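Local coordinates for putative uncharacterized protein PAE0789 (Pyrobaculum aerophilum, PDB 2ZYZ), which probably serves as the structural subunit of a splicing endonuclease and may take part in binding nucleic acid, at residues Q25-F29 with Q42-F48; P85-A89 with Y99-R103. All coordinates share one frame; numbering follows the deposited sequence.

Contact 1 of 2, residues Q25-F29 with Q42-F48; sequences QEQVF and QLDDKIF
Gln42, which meets Phe29 across the contact, also holds the turn behind it: its NE2 donates to Asp44 O over 3.0 Å, almost straight (173° at the hydrogen) and within the amide plane. Asp44 O takes a second, weak bond from Ile47 N, so one carbonyl oxygen is gripped by a side-chain amide and a backbone N-H. The NE2 bond helps to set the rotation of the Gln42 amide, and OE1 is presented to the edge of the Phe29 ring, 3.2 Å from CZ and near the ring plane. Amide and ring planes are nearly perpendicular. The Gln42 chain reaches this place by bending at chi2. The Asp44-Ile47 backbone has the torsions of a type II turn, with positive phi at Lys46, and it links strands 38-44 and 47-51 into a tight beta hairpin against whose one side helix 23-34 is laid. Next to the turn, the amide end of Gln25 crosses Lys46 at about a right angle, OE1 lying 3.5 Å from CG of Lys46, while Gln25 NE2 bonds weakly to Met21 O. Deeper in, Phe29 meets Phe48 edge-to-face, with centroids 4.9 Å apart and planes inclined at 52°. Phe29 CE1 sits over the centre of the Phe48 ring, 3.7 Å above its plane, nearly equidistant from all six carbons. With Phe48 CG between the backbone N and the carbonyl carbon (chi1 61°), the ring lies under Phe29. Val28 comes to the same ring from another direction, its CG1 lying at the ring edge, 4.1 Å from Phe48 CZ. The Phe48 ring also meets Phe58 of strand 55-62, the two planes nearly parallel.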
ATOM      1  N   GLN C  25      -7.341 -12.824  20.158  1.00 23.90           N
ATOM      2  CA  GLN C  25      -8.068 -13.932  19.613  1.00 24.52           C
ATOM      3  C   GLN C  25      -9.469 -14.043  20.206  1.00 24.91           C
ATOM      4  O   GLN C  25     -10.396 -14.304  19.529  1.00 24.82           O
ATOM      5  CB  GLN C  25      -7.282 -15.220  19.777  1.00 24.71           C
ATOM      6  CG  GLN C  25      -6.009 -15.193  18.995  1.00 25.97           C
ATOM      7  CD  GLN C  25      -5.423 -16.592  18.740  1.00 28.63           C
ATOM      8  OE1 GLN C  25      -6.077 -17.454  18.151  1.00 30.14           O
ATOM      9  NE2 GLN C  25      -4.215 -16.816  19.197  1.00 28.15           N
ATOM     10  N   GLU C  26      -9.587 -13.815  21.494  1.00 24.66           N
ATOM     11  CA  GLU C  26     -10.874 -13.867  22.135  1.00 25.09           C
ATOM     12  C   GLU C  26     -11.822 -12.838  21.584  1.00 23.62           C
ATOM     13  O   GLU C  26     -12.969 -13.081  21.510  1.00 24.40           O
ATOM     14  CB  GLU C  26     -10.801 -13.818  23.648  1.00 26.12           C
ATOM     15  CG  GLU C  26     -12.015 -14.430  24.374  1.00 31.00           C
ATOM     16  CD  GLU C  26     -12.430 -15.914  24.004  1.00 36.75           C
ATOM     17  OE1 GLU C  26     -11.600 -16.832  23.882  1.00 40.03           O
ATOM     18  OE2 GLU C  26     -13.623 -16.172  23.914  1.00 39.60           O
ATOM     19  N   GLN C  27     -11.319 -11.700  21.157  1.00 22.30           N
ATOM     20  CA  GLN C  27     -12.170 -10.670  20.560  1.00 21.19           C
ATOM     21  C   GLN C  27     -12.886 -11.187  19.300  1.00 20.85           C
ATOM     22  O   GLN C  27     -13.964 -10.790  19.008  1.00 20.87           O
ATOM     23  CB  GLN C  27     -11.360  -9.437  20.232  1.00 21.18           C
ATOM     24  CG  GLN C  27     -10.976  -8.649  21.406  1.00 20.52           C
ATOM     25  CD  GLN C  27     -12.160  -7.957  21.987  1.00 22.08           C
ATOM     26  OE1 GLN C  27     -12.602  -6.942  21.463  1.00 23.62           O
ATOM     27  NE2 GLN C  27     -12.707  -8.504  22.987  1.00 23.29           N
ATOM     28  N   VAL C  28     -12.223 -12.051  18.567  1.00 20.16           N
ATOM     29  CA  VAL C  28     -12.791 -12.608  17.369  1.00 20.98           C
ATOM     30  C   VAL C  28     -13.946 -13.559  17.735  1.00 21.32           C
ATOM     31  O   VAL C  28     -14.964 -13.508  17.154  1.00 22.00           O
ATOM     32  CB  VAL C  28     -11.767 -13.351  16.548  1.00 20.91           C
ATOM     33  CG1 VAL C  28     -12.385 -14.018  15.332  1.00 22.18           C
ATOM     34  CG2 VAL C  28     -10.643 -12.446  16.162  1.00 20.10           C
ATOM     35  N   PHE C  29     -13.749 -14.383  18.750  1.00 21.67           N
ATOM     36  CA  PHE C  29     -14.783 -15.316  19.179  1.00 22.45           C
ATOM     37  C   PHE C  29     -16.005 -14.543  19.654  1.00 22.96           C
ATOM     38  O   PHE C  29     -17.081 -14.824  19.284  1.00 23.26           O
ATOM     39  CB  PHE C  29     -14.277 -16.254  20.268  1.00 22.97           C
ATOM     40  CG  PHE C  29     -13.316 -17.282  19.785  1.00 24.23           C
ATOM     41  CD1 PHE C  29     -13.568 -18.026  18.676  1.00 24.30           C
ATOM     42  CD2 PHE C  29     -12.152 -17.512  20.455  1.00 25.96           C
ATOM     43  CE1 PHE C  29     -12.700 -18.928  18.264  1.00 25.57           C
ATOM     44  CE2 PHE C  29     -11.310 -18.431  20.031  1.00 27.74           C
ATOM     45  CZ  PHE C  29     -11.573 -19.131  18.929  1.00 26.50           C
ATOM     46  N   GLN C  42     -11.831 -25.951  16.961  1.00 32.02           N
ATOM     47  CA  GLN C  42     -10.562 -25.278  16.888  1.00 33.59           C
ATOM     48  C   GLN C  42      -9.525 -26.190  16.354  1.00 34.51           C
ATOM     49  O   GLN C  42      -9.308 -27.228  16.917  1.00 35.21           O
ATOM     50  CB  GLN C  42     -10.173 -24.722  18.241  1.00 34.15           C
ATOM     51  CG  GLN C  42      -8.983 -23.830  18.215  1.00 36.36           C
ATOM     52  CD  GLN C  42      -9.385 -22.405  18.006  1.00 39.56           C
ATOM     53  OE1 GLN C  42     -10.441 -22.043  18.424  1.00 41.82           O
ATOM     54  NE2 GLN C  42      -8.533 -21.592  17.397  1.00 38.11           N
ATOM     55  N   LEU C  43      -8.914 -25.824  15.228  1.00 34.32           N
ATOM     56  CA  LEU C  43      -7.978 -26.667  14.518  1.00 35.71           C
ATOM     57  C   LEU C  43      -6.559 -26.415  14.920  1.00 36.76           C
ATOM     58  O   LEU C  43      -5.703 -27.234  14.769  1.00 36.92           O
ATOM     59  CB  LEU C  43      -8.084 -26.536  13.004  1.00 35.47           C
ATOM     60  CG  LEU C  43      -9.443 -26.859  12.443  1.00 35.37           C
ATOM     61  CD1 LEU C  43      -9.447 -26.818  10.990  1.00 34.13           C
ATOM     62  CD2 LEU C  43      -9.812 -28.230  12.863  1.00 36.36           C
ATOM     63  N   ASP C  44      -6.323 -25.263  15.494  1.00 38.21           N
ATOM     64  CA  ASP C  44      -4.961 -24.769  15.638  1.00 39.20           C
ATOM     65  C   ASP C  44      -4.898 -23.459  16.322  1.00 39.04           C
ATOM     66  O   ASP C  44      -5.903 -22.818  16.594  1.00 39.44           O
ATOM     67  CB  ASP C  44      -4.291 -24.630  14.292  1.00 40.10           C
ATOM     68  CG  ASP C  44      -2.940 -25.235  14.251  1.00 43.18           C
ATOM     69  OD1 ASP C  44      -2.320 -25.477  15.307  1.00 47.02           O
ATOM     70  OD2 ASP C  44      -2.478 -25.476  13.135  1.00 46.20           O
ATOM     71  N   ASP C  45      -3.688 -23.064  16.629  1.00 38.39           N
ATOM     72  CA  ASP C  45      -3.460 -21.686  16.827  1.00 37.69           C
ATOM     73  C   ASP C  45      -4.047 -20.942  15.655  1.00 35.59           C
ATOM     74  O   ASP C  45      -3.601 -21.073  14.564  1.00 36.16           O
ATOM     75  CB  ASP C  45      -1.985 -21.370  16.844  1.00 38.96           C
ATOM     76  CG  ASP C  45      -1.608 -20.555  18.010  1.00 41.67           C
ATOM     77  OD1 ASP C  45      -1.297 -21.182  19.026  1.00 45.83           O
ATOM     78  OD2 ASP C  45      -1.602 -19.318  17.932  1.00 43.99           O
ATOM     79  N   LYS C  46      -5.059 -20.164  15.903  1.00 32.65           N
ATOM     80  CA  LYS C  46      -5.478 -19.161  14.954  1.00 30.09           C
ATOM     81  C   LYS C  46      -6.332 -19.649  13.810  1.00 28.11           C
ATOM     82  O   LYS C  46      -6.770 -18.870  13.010  1.00 26.02           O
ATOM     83  CB  LYS C  46      -4.311 -18.362  14.455  1.00 30.12           C
ATOM     84  CG  LYS C  46      -3.971 -17.329  15.420  1.00 32.30           C
ATOM     85  CD  LYS C  46      -2.767 -16.596  15.059  1.00 37.03           C
ATOM     86  CE  LYS C  46      -1.638 -17.473  14.542  1.00 37.14           C
ATOM     87  NZ  LYS C  46      -0.517 -16.573  14.156  1.00 38.97           N
ATOM     88  N   ILE C  47      -6.566 -20.947  13.771  1.00 25.97           N
ATOM     89  CA  ILE C  47      -7.439 -21.552  12.784  1.00 23.24           C
ATOM     90  C   ILE C  47      -8.628 -22.267  13.424  1.00 22.86           C
ATOM     91  O   ILE C  47      -8.456 -23.035  14.286  1.00 21.86           O
ATOM     92  CB  ILE C  47      -6.684 -22.514  11.900  1.00 23.98           C
ATOM     93  CG1 ILE C  47      -5.484 -21.837  11.261  1.00 21.94           C
ATOM     94  CG2 ILE C  47      -7.567 -23.061  10.895  1.00 23.85           C
ATOM     95  CD1 ILE C  47      -4.641 -22.692  10.528  1.00 23.58           C
ATOM     96  N   PHE C  48      -9.820 -21.953  12.976  1.00 20.27           N
ATOM     97  CA  PHE C  48     -11.003 -22.583  13.510  1.00 20.16           C
ATOM     98  C   PHE C  48     -12.119 -22.640  12.489  1.00 21.11           C
ATOM     99  O   PHE C  48     -12.044 -21.987  11.529  1.00 19.67           O
ATOM    100  CB  PHE C  48     -11.500 -21.950  14.788  1.00 20.93           C
ATOM    101  CG  PHE C  48     -11.895 -20.529  14.653  1.00 20.68           C
ATOM    102  CD1 PHE C  48     -13.190 -20.178  14.418  1.00 19.17           C
ATOM    103  CD2 PHE C  48     -10.971 -19.521  14.785  1.00 21.48           C
ATOM    104  CE1 PHE C  48     -13.538 -18.915  14.323  1.00 20.00           C
ATOM    105  CE2 PHE C  48     -11.364 -18.249  14.688  1.00 20.61           C
ATOM    106  CZ  PHE C  48     -12.658 -17.958  14.429  1.00 20.39           C
TER

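Contact 2 of 2, residues P85-A89 with Y99-R103; sequences PVVLA and YYYVR
Val87, Ala89, Tyr99 and Tyr101 emerge on one face of this antiparallel strand pair, and Val86, Leu88, Tyr100 and Val102 on the other. On the first face the Val87 side chain crosses that of Tyr99 obliquely, CG1 3.7 Å from Tyr99 CB, and lies beside that of Tyr101, pointing the same way, with CG2 facing Tyr101 CD2. Ala89 CB touches the Tyr99 ring, 3.8 Å from CE2, and Tyr99 OH is hydrogen-bonded to Asp31 OD2 on helix 23-34. On the second face Val102 CG1 is lodged between backbone N and carbonyl carbon (chi1 64°), where it meets both Val86 CG1 at 3.8 Å and Leu88 CG at 3.9 Å. Helix 69-81 covers these three residues.

Leu88 and Tyr100 form a hydrogen-bonded pair, Leu88 N to Tyr100 O at 2.9 Å and Tyr100 N to Leu88 O at 3.1 Å. Near Val86 the strands diverge: Val102 N still reaches Val86 O at 3.3 Å, from above the carbonyl plane, but a water accepts from Val86 N and donates to Val102 O in place of a direct bond. A neighbouring subunit adds an antiparallel strand along Tyr100-Arg103, so this beta hairpin carries the sheet across a subunit interface.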
ATOM      1  N   PRO C  85     -15.350 -22.058   2.445  1.00 21.75           N
ATOM      2  CA  PRO C  85     -14.691 -20.792   2.207  1.00 20.91           C
ATOM      3  C   PRO C  85     -13.834 -20.348   3.363  1.00 18.88           C
ATOM      4  O   PRO C  85     -14.145 -20.664   4.486  1.00 18.62           O
ATOM      5  CB  PRO C  85     -15.830 -19.821   2.053  1.00 21.42           C
ATOM      6  CG  PRO C  85     -16.921 -20.429   2.700  1.00 24.36           C
ATOM      7  CD  PRO C  85     -16.792 -21.853   2.551  1.00 22.48           C
ATOM      8  N   VAL C  86     -12.805 -19.581   3.049  1.00 17.20           N
ATOM      9  CA  VAL C  86     -11.834 -19.091   4.031  1.00 16.20           C
ATOM     10  C   VAL C  86     -12.087 -17.613   4.327  1.00 16.96           C
ATOM     11  O   VAL C  86     -12.310 -16.846   3.436  1.00 16.69           O
ATOM     12  CB  VAL C  86     -10.393 -19.299   3.542  1.00 15.65           C
ATOM     13  CG1 VAL C  86      -9.381 -18.857   4.543  1.00 15.79           C
ATOM     14  CG2 VAL C  86     -10.177 -20.719   3.196  1.00 15.57           C
ATOM     15  N   VAL C  87     -12.076 -17.257   5.588  1.00 15.91           N
ATOM     16  CA  VAL C  87     -12.282 -15.905   6.049  1.00 15.84           C
ATOM     17  C   VAL C  87     -11.086 -15.563   6.906  1.00 15.98           C
ATOM     18  O   VAL C  87     -10.742 -16.287   7.780  1.00 16.46           O
ATOM     19  CB  VAL C  87     -13.563 -15.736   6.884  1.00 17.30           C
ATOM     20  CG1 VAL C  87     -13.755 -14.335   7.335  1.00 17.68           C
ATOM     21  CG2 VAL C  87     -14.753 -16.132   6.100  1.00 17.19           C
ATOM     22  N   LEU C  88     -10.464 -14.455   6.601  1.00 14.82           N
ATOM     23  CA  LEU C  88      -9.408 -13.902   7.416  1.00 14.48           C
ATOM     24  C   LEU C  88     -10.005 -12.956   8.433  1.00 14.96           C
ATOM     25  O   LEU C  88     -10.641 -12.044   8.091  1.00 14.76           O
ATOM     26  CB  LEU C  88      -8.398 -13.152   6.562  1.00 13.75           C
ATOM     27  CG  LEU C  88      -7.765 -13.980   5.478  1.00 14.70           C
ATOM     28  CD1 LEU C  88      -6.904 -13.200   4.552  1.00 12.84           C
ATOM     29  CD2 LEU C  88      -7.155 -15.224   5.972  1.00 16.43           C
ATOM     30  N   ALA C  89      -9.757 -13.201   9.696  1.00 14.52           N
ATOM     31  CA  ALA C  89     -10.259 -12.338  10.706  1.00 13.95           C
ATOM     32  C   ALA C  89      -9.130 -11.417  11.116  1.00 14.94           C
ATOM     33  O   ALA C  89      -8.242 -11.841  11.738  1.00 15.48           O
ATOM     34  CB  ALA C  89     -10.708 -13.138  11.883  1.00 14.11           C
ATOM     35  N   TYR C  99     -13.365  -8.577   8.739  1.00 15.90           N
ATOM     36  CA  TYR C  99     -13.221  -9.850   8.016  1.00 15.87           C
ATOM     37  C   TYR C  99     -13.073  -9.686   6.497  1.00 15.25           C
ATOM     38  O   TYR C  99     -13.736  -8.888   5.908  1.00 16.29           O
ATOM     39  CB  TYR C  99     -14.362 -10.830   8.307  1.00 16.58           C
ATOM     40  CG  TYR C  99     -14.707 -11.015   9.778  1.00 16.49           C
ATOM     41  CD1 TYR C  99     -15.590 -10.195  10.397  1.00 19.14           C
ATOM     42  CD2 TYR C  99     -14.131 -11.993  10.522  1.00 17.34           C
ATOM     43  CE1 TYR C  99     -15.916 -10.371  11.706  1.00 17.71           C
ATOM     44  CE2 TYR C  99     -14.428 -12.161  11.804  1.00 15.01           C
ATOM     45  CZ  TYR C  99     -15.333 -11.368  12.415  1.00 17.14           C
ATOM     46  OH  TYR C  99     -15.617 -11.540  13.734  1.00 17.44           O
ATOM     47  N   TYR C 100     -12.162 -10.445   5.895  1.00 14.79           N
ATOM     48  CA  TYR C 100     -12.044 -10.536   4.471  1.00 15.09           C
ATOM     49  C   TYR C 100     -12.153 -12.006   3.991  1.00 15.55           C
ATOM     50  O   TYR C 100     -11.512 -12.836   4.496  1.00 14.79           O
ATOM     51  CB  TYR C 100     -10.715  -9.924   3.997  1.00 15.96           C
ATOM     52  CG  TYR C 100     -10.712  -8.431   3.791  1.00 15.21           C
ATOM     53  CD1 TYR C 100     -10.757  -7.549   4.846  1.00 12.57           C
ATOM     54  CD2 TYR C 100     -10.657  -7.902   2.538  1.00 14.61           C
ATOM     55  CE1 TYR C 100     -10.757  -6.219   4.663  1.00 15.10           C
ATOM     56  CE2 TYR C 100     -10.645  -6.573   2.345  1.00 16.55           C
ATOM     57  CZ  TYR C 100     -10.722  -5.717   3.394  1.00 14.11           C
ATOM     58  OH  TYR C 100     -10.706  -4.387   3.152  1.00 16.92           O
ATOM     59  N   TYR C 101     -12.914 -12.245   2.950  1.00 14.75           N
ATOM     60  CA  TYR C 101     -12.738 -13.470   2.200  1.00 15.89           C
ATOM     61  C   TYR C 101     -11.401 -13.536   1.494  1.00 14.93           C
ATOM     62  O   TYR C 101     -10.925 -12.559   1.040  1.00 14.77           O
ATOM     63  CB  TYR C 101     -13.820 -13.664   1.130  1.00 18.02           C
ATOM     64  CG  TYR C 101     -15.223 -13.538   1.609  1.00 20.18           C
ATOM     65  CD1 TYR C 101     -16.009 -12.514   1.181  1.00 22.97           C
ATOM     66  CD2 TYR C 101     -15.771 -14.458   2.441  1.00 21.70           C
ATOM     67  CE1 TYR C 101     -17.237 -12.382   1.587  1.00 23.64           C
ATOM     68  CE2 TYR C 101     -17.051 -14.335   2.856  1.00 24.19           C
ATOM     69  CZ  TYR C 101     -17.781 -13.274   2.410  1.00 23.60           C
ATOM     70  OH  TYR C 101     -19.050 -13.096   2.814  1.00 26.07           O
ATOM     71  N   VAL C 102     -10.856 -14.732   1.377  1.00 14.30           N
ATOM     72  CA  VAL C 102      -9.747 -14.970   0.501  1.00 14.06           C
ATOM     73  C   VAL C 102      -9.897 -16.294  -0.262  1.00 15.80           C
ATOM     74  O   VAL C 102     -10.445 -17.209   0.262  1.00 16.60           O
ATOM     75  CB  VAL C 102      -8.442 -14.928   1.253  1.00 14.05           C
ATOM     76  CG1 VAL C 102      -8.376 -15.994   2.223  1.00 15.41           C
ATOM     77  CG2 VAL C 102      -7.322 -14.959   0.373  1.00 14.82           C
ATOM     78  N   ARG C 103      -9.420 -16.343  -1.480  1.00 15.42           N
ATOM     79  CA  ARG C 103      -9.439 -17.542  -2.288  1.00 16.11           C
ATOM     80  C   ARG C 103      -8.252 -17.576  -3.226  1.00 16.49           C
ATOM     81  O   ARG C 103      -7.735 -16.567  -3.505  1.00 15.45           O
ATOM     82  CB  ARG C 103     -10.708 -17.603  -3.106  1.00 17.06           C
ATOM     83  CG  ARG C 103     -10.794 -16.676  -4.216  1.00 17.23           C
ATOM     84  CD  ARG C 103     -12.226 -16.608  -4.695  1.00 23.33           C
ATOM     85  NE  ARG C 103     -12.337 -16.264  -6.094  1.00 30.15           N
ATOM     86  CZ  ARG C 103     -12.247 -15.043  -6.552  1.00 32.29           C
ATOM     87  NH1 ARG C 103     -12.040 -14.070  -5.702  1.00 36.31           N
ATOM     88  NH2 ARG C 103     -12.356 -14.790  -7.839  1.00 31.71           N
TER
HETATM   89  O   HOH W   1     -11.823 -19.625   0.121  0.50 11.59           O

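How the contacts relate
Contact 1 comes wholly before contact 2 in the sequence, and their centres lie 14 Å apart on one mixed sheet. Between their strands runs 55-62, where Phe58 touches both Phe48 of contact 1 and Val87 of contact 2. They also meet directly through helix 23-34: Val28 CG1 packs 3.9 Å from Ala89 CB, so Val28 touches Phe48 and Ala89 together. Contact 1 thus lies on the sheet face of Val87, Ala89 and Tyr99, while Val86, Leu88 and Val102 look to helix 69-81 on the other. Contact 2 is near the chain centre yet leads into the neighbouring subunit; contact 1 includes strand 38-44, this chain's outermost strand at the edge away from 97-104.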